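Local atomic coordinates of carboxypeptidase D (Drosophila melanogaster, PDB entry 3MN8), a protein that is a zinc metallocarboxypeptidase that removes C-terminal arginine or lysine from peptides and proteins, helping to process growth factors, peptide hormones and neuropeptides. Residues 88-93 / 338-343. Numbering follows the deposited sequence.
Sequences NLLTPP and GIKGLV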
# COMPACT_ATOMS: atom_id res chain seq x y z
N ASN A 88 8.05 -16.74 -3.11
CA ASN A 88 8.91 -17.49 -2.20
C ASN A 88 8.40 -17.41 -0.77
O ASN A 88 7.98 -16.35 -0.30
CB ASN A 88 10.35 -16.97 -2.28
CG ASN A 88 10.93 -17.11 -3.67
OD1 ASN A 88 11.36 -16.12 -4.28
ND2 ASN A 88 10.95 -18.34 -4.18
N LEU A 89 8.42 -18.54 -0.09
CA LEU A 89 7.94 -18.58 1.28
C LEU A 89 8.50 -17.39 2.04
O LEU A 89 9.69 -17.08 1.96
CB LEU A 89 8.37 -19.89 1.94
CG LEU A 89 7.60 -20.26 3.20
CD1 LEU A 89 6.21 -20.72 2.81
CD2 LEU A 89 8.32 -21.34 3.98
N LEU A 90 7.63 -16.70 2.77
CA LEU A 90 8.03 -15.62 3.66
C LEU A 90 8.51 -14.36 2.94
O LEU A 90 9.02 -13.45 3.58
CB LEU A 90 9.06 -16.09 4.68
CG LEU A 90 8.47 -17.03 5.74
CD1 LEU A 90 9.51 -17.54 6.73
CD2 LEU A 90 7.35 -16.30 6.47
N THR A 91 8.34 -14.32 1.62
CA THR A 91 8.47 -13.06 0.91
C THR A 91 7.18 -12.28 1.05
O THR A 91 6.11 -12.81 0.75
CB THR A 91 8.77 -13.22 -0.59
OG1 THR A 91 10.06 -13.81 -0.77
CG2 THR A 91 8.75 -11.86 -1.26
N PRO A 92 7.28 -11.01 1.52
CA PRO A 92 6.16 -10.10 1.75
C PRO A 92 5.53 -9.61 0.45
O PRO A 92 6.22 -9.00 -0.38
CB PRO A 92 6.80 -8.91 2.47
CG PRO A 92 8.17 -9.37 2.89
CD PRO A 92 8.57 -10.42 1.92
N PRO A 93 4.23 -9.86 0.27
CA PRO A 93 3.51 -9.20 -0.82
C PRO A 93 3.17 -7.78 -0.38
O PRO A 93 2.81 -7.54 0.78
CB PRO A 93 2.24 -10.05 -1.00
CG PRO A 93 2.16 -10.94 0.19
CD PRO A 93 3.33 -10.66 1.11
N GLY A 338 10.06 -5.81 11.90
CA GLY A 338 9.38 -6.74 12.78
C GLY A 338 9.84 -8.17 12.59
O GLY A 338 11.04 -8.44 12.53
N ILE A 339 8.87 -9.07 12.51
CA ILE A 339 9.15 -10.49 12.44
C ILE A 339 8.29 -11.16 11.41
O ILE A 339 7.43 -10.55 10.76
CB ILE A 339 8.88 -11.22 13.76
CG1 ILE A 339 7.41 -10.99 14.17
CG2 ILE A 339 9.88 -10.78 14.84
CD1 ILE A 339 6.98 -11.72 15.44
N LYS A 340 8.53 -12.46 11.27
CA LYS A 340 7.80 -13.28 10.34
C LYS A 340 8.12 -14.71 10.67
O LYS A 340 9.15 -14.98 11.31
CB LYS A 340 8.16 -12.94 8.89
CG LYS A 340 9.60 -13.21 8.46
CD LYS A 340 9.71 -12.98 6.96
CE LYS A 340 11.13 -13.10 6.46
NZ LYS A 340 11.20 -12.60 5.06
N GLY A 341 7.23 -15.62 10.27
CA GLY A 341 7.42 -17.02 10.59
C GLY A 341 6.30 -17.94 10.17
O GLY A 341 5.39 -17.58 9.41
N LEU A 342 6.37 -19.16 10.67
CA LEU A 342 5.42 -20.19 10.31
C LEU A 342 4.74 -20.75 11.52
O LEU A 342 5.38 -21.04 12.54
CB LEU A 342 6.13 -21.33 9.58
CG LEU A 342 6.92 -20.94 8.34
CD1 LEU A 342 7.72 -22.14 7.87
CD2 LEU A 342 6.02 -20.39 7.22
N VAL A 343 3.43 -20.89 11.42
CA VAL A 343 2.69 -21.64 12.41
C VAL A 343 2.44 -22.97 11.74
O VAL A 343 1.83 -23.05 10.66
CB VAL A 343 1.38 -20.97 12.81
CG1 VAL A 343 0.59 -21.86 13.76
CG2 VAL A 343 1.66 -19.60 13.42
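Methyl CD2 of Leu90 lies over one face of the peptide joining Lys340 to Gly341, 3.9 Å from Gly341 N, and also comes 3.8 Å from the carbonyl oxygen Gly341 O, so the leucine packs on strand backbone. The other flat group is the Leu90 carbonyl. Lys340 NZ donates to Leu90 O over 2.8 Å, with a C=O...N angle of 147° and the amine tilted 31° out of the carbonyl plane. Lys340 CG sits between the backbone N and the carbonyl carbon (chi1 64°), and the chain is extended from there to NZ, which carries the ammonium from the strand to the turn and lays CD alongside Leu90 CB at 3.9 Å. Leu90 O also accepts a hydrogen bond from Trp375 NE1, and Lys340 NZ forms a salt bridge with Glu408. A methionine in place of Lys340 would probably leave Glu408 without this countercharge and the buried Leu90 carbonyl with one donor fewer. Further along, Leu89 and Leu342 meet tip to tip, CD2 to CD1 at 4.0 Å, toward the more exposed margin. Asn88 to Thr91 form a type II beta turn, closed by Thr91 N to Asn88 O at 2.8 Å, and Leu90 takes its positive-phi corner. Leu90 N is hydrogen-bonded to Glu373 OE1, whose strand 373-376 flanks 339-344 on one side while 410-415 runs on the other. The turn belongs to the loop that leads from strand 74-80 to strand 93-97 of the catalytic domain's sheet, so the contact docks the zinc carboxypeptidase domain, far from its metal, onto the central strand of a three-stranded sheet in the transthyretin-like domain.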